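DNA-binding transcriptional repressor YiaJ (Escherichia coli, PDB 1YSQ) represses transcription of the yiaKLMNOPQRS operon, whose products may serve the use of 2,3-diketo-L-gulonate, as a DNA-binding regulator of the IclR family. Local coordinates at residues C132-P136 with L165-R170. Numbering follows the deposited sequence.
Sequences CIAVP and LLKPLR
Ile133 and Val135 turn their side chains onto Leu165, Leu166 and Leu169, packing strand 130-137 against helix 162-182 in the GAF-like C-terminal domain of this IclR-family repressor. The two segments run in broadly the same direction, their axes crossing at -35° with a closest approach of 8.8 Å, and no hydrogen bond links them. Apolar contacts carry the interface. CD1 of Ile133 lies 3.8 Å from CB of Leu165, the two side chains crossing at about a right angle, while CG2 of Ile133 touches both CD1 of Leu166 and CD2 of Leu169. CG1 of Val135 packs closest on CD1 of Leu166, at 3.5 Å, and also borders Leu169; the Val135 and Leu169 side chains reach toward each other tip to tip, CG2 coming 3.7 Å from CG. CG of Leu169 stands anti to the backbone N (chi1 171°), which carries the branched end to the strand, where it borders both Ile133 and Val135. With an alanine here in place of Leu169, CG and both methyls go, which is likely to leave a gap against Ile133 and Val135 and deprive CG2 of the valine of its closest side-chain partner on the helix. On the other sheet face, Ala134 packs against helix 68-75, with a bound phosphate nearby, whereas Leu165 and Leu169 also touch helix 8-25. One methyl reaches the strand backbone: CD2 of Leu169 rests 3.4 Å from the carbonyl O of Ile133.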
ATOM      1  N   CYS A 132       2.807   4.224  -6.931  1.00 21.72           N
ATOM      2  CA  CYS A 132       3.094   3.868  -5.542  1.00 23.49           C
ATOM      3  C   CYS A 132       3.795   2.522  -5.469  1.00 21.79           C
ATOM      4  O   CYS A 132       3.669   1.700  -6.391  1.00 21.11           O
ATOM      5  CB  CYS A 132       1.798   3.807  -4.712  1.00 24.69           C
ATOM      6  SG  CYS A 132       0.792   5.292  -4.946  1.00 36.30           S
ATOM      7  N   ILE A 133       4.534   2.308  -4.377  1.00 20.89           N
ATOM      8  CA  ILE A 133       5.124   0.979  -4.078  1.00 19.91           C
ATOM      9  C   ILE A 133       4.633   0.615  -2.686  1.00 19.24           C
ATOM     10  O   ILE A 133       4.691   1.451  -1.787  1.00 18.66           O
ATOM     11  CB  ILE A 133       6.671   1.028  -4.065  1.00 20.02           C
ATOM     12  CG1 ILE A 133       7.221   1.710  -5.316  1.00 21.72           C
ATOM     13  CG2 ILE A 133       7.272  -0.405  -3.950  1.00 19.46           C
ATOM     14  CD1 ILE A 133       8.651   2.232  -5.126  1.00 23.74           C
ATOM     15  N   ALA A 134       4.167  -0.620  -2.498  1.00 17.89           N
ATOM     16  CA  ALA A 134       3.567  -1.008  -1.220  1.00 17.66           C
ATOM     17  C   ALA A 134       4.092  -2.376  -0.770  1.00 17.86           C
ATOM     18  O   ALA A 134       4.488  -3.215  -1.605  1.00 18.43           O
ATOM     19  CB  ALA A 134       2.039  -1.036  -1.339  1.00 17.03           C
ATOM     20  N   VAL A 135       4.120  -2.578   0.547  1.00 18.72           N
ATOM     21  CA  VAL A 135       4.523  -3.843   1.156  1.00 18.51           C
ATOM     22  C   VAL A 135       3.572  -4.226   2.309  1.00 19.01           C
ATOM     23  O   VAL A 135       2.964  -3.360   2.935  1.00 18.53           O
ATOM     24  CB  VAL A 135       5.985  -3.801   1.712  1.00 19.05           C
ATOM     25  CG1 VAL A 135       7.010  -3.701   0.589  1.00 19.13           C
ATOM     26  CG2 VAL A 135       6.162  -2.669   2.741  1.00 19.15           C
ATOM     27  N   PRO A 136       3.450  -5.523   2.593  1.00 19.41           N
ATOM     28  CA  PRO A 136       2.683  -5.999   3.757  1.00 19.42           C
ATOM     29  C   PRO A 136       3.414  -5.795   5.085  1.00 20.01           C
ATOM     30  O   PRO A 136       4.642  -5.758   5.098  1.00 20.03           O
ATOM     31  CB  PRO A 136       2.536  -7.500   3.476  1.00 19.99           C
ATOM     32  CG  PRO A 136       3.792  -7.852   2.664  1.00 18.73           C
ATOM     33  CD  PRO A 136       4.002  -6.640   1.792  1.00 19.41           C
ATOM     34  N   LEU A 165      13.899   1.904  -4.090  1.00 25.72           N
ATOM     35  CA  LEU A 165      13.036   2.409  -3.028  1.00 25.59           C
ATOM     36  C   LEU A 165      12.404   1.275  -2.213  1.00 24.76           C
ATOM     37  O   LEU A 165      12.095   1.442  -1.033  1.00 24.16           O
ATOM     38  CB  LEU A 165      11.944   3.302  -3.621  1.00 25.95           C
ATOM     39  CG  LEU A 165      12.331   4.743  -3.944  1.00 28.90           C
ATOM     40  CD1 LEU A 165      11.199   5.418  -4.724  1.00 31.92           C
ATOM     41  CD2 LEU A 165      12.652   5.542  -2.658  1.00 29.68           C
ATOM     42  N   LEU A 166      12.216   0.119  -2.847  1.00 23.93           N
ATOM     43  CA  LEU A 166      11.590  -1.009  -2.174  1.00 23.84           C
ATOM     44  C   LEU A 166      12.425  -1.493  -0.985  1.00 23.73           C
ATOM     45  O   LEU A 166      11.889  -1.919   0.045  1.00 23.58           O
ATOM     46  CB  LEU A 166      11.313  -2.146  -3.179  1.00 23.60           C
ATOM     47  CG  LEU A 166      10.696  -3.453  -2.698  1.00 24.58           C
ATOM     48  CD1 LEU A 166       9.382  -3.194  -1.976  1.00 22.55           C
ATOM     49  CD2 LEU A 166      10.456  -4.372  -3.894  1.00 24.97           C
ATOM     50  N   LYS A 167      13.745  -1.409  -1.117  1.00 23.34           N
ATOM     51  CA  LYS A 167      14.613  -1.859  -0.036  1.00 24.33           C
ATOM     52  C   LYS A 167      14.356  -1.190   1.340  1.00 23.27           C
ATOM     53  O   LYS A 167      14.077  -1.911   2.297  1.00 23.28           O
ATOM     54  CB  LYS A 167      16.083  -1.811  -0.437  1.00 24.33           C
ATOM     55  CG  LYS A 167      16.973  -2.572   0.525  1.00 28.22           C
ATOM     56  CD  LYS A 167      18.404  -2.521   0.061  1.00 33.97           C
ATOM     57  CE  LYS A 167      19.315  -2.165   1.207  1.00 36.53           C
ATOM     58  NZ  LYS A 167      20.015  -3.386   1.650  1.00 40.03           N
ATOM     59  N   PRO A 168      14.453   0.137   1.469  1.00 22.73           N
ATOM     60  CA  PRO A 168      14.138   0.787   2.755  1.00 22.38           C
ATOM     61  C   PRO A 168      12.663   0.644   3.135  1.00 21.99           C
ATOM     62  O   PRO A 168      12.336   0.565   4.317  1.00 21.85           O
ATOM     63  CB  PRO A 168      14.500   2.269   2.522  1.00 22.92           C
ATOM     64  CG  PRO A 168      14.509   2.435   1.028  1.00 22.60           C
ATOM     65  CD  PRO A 168      14.931   1.110   0.463  1.00 23.28           C
ATOM     66  N   LEU A 169      11.780   0.612   2.139  1.00 21.61           N
ATOM     67  CA  LEU A 169      10.343   0.442   2.392  1.00 21.31           C
ATOM     68  C   LEU A 169      10.102  -0.906   3.069  1.00 20.93           C
ATOM     69  O   LEU A 169       9.386  -1.000   4.078  1.00 20.45           O
ATOM     70  CB  LEU A 169       9.558   0.498   1.068  1.00 20.99           C
ATOM     71  CG  LEU A 169       8.067   0.127   1.159  1.00 21.21           C
ATOM     72  CD1 LEU A 169       7.300   1.019   2.138  1.00 20.34           C
ATOM     73  CD2 LEU A 169       7.454   0.193  -0.218  1.00 21.45           C
ATOM     74  N   ARG A 170      10.721  -1.952   2.529  1.00 21.00           N
ATOM     75  CA  ARG A 170      10.551  -3.269   3.125  1.00 21.90           C
ATOM     76  C   ARG A 170      11.206  -3.345   4.514  1.00 21.73           C
ATOM     77  O   ARG A 170      10.635  -3.918   5.459  1.00 21.85           O
ATOM     78  CB  ARG A 170      11.067  -4.367   2.203  1.00 22.34           C
ATOM     79  CG  ARG A 170      11.053  -5.755   2.871  1.00 24.66           C
ATOM     80  CD  ARG A 170      11.574  -6.861   1.977  1.00 27.75           C
ATOM     81  NE  ARG A 170      12.925  -6.563   1.496  1.00 31.31           N
ATOM     82  CZ  ARG A 170      13.233  -6.294   0.227  1.00 30.44           C
ATOM     83  NH1 ARG A 170      12.289  -6.303  -0.722  1.00 30.57           N
ATOM     84  NH2 ARG A 170      14.487  -6.027  -0.088  1.00 28.37           N
TER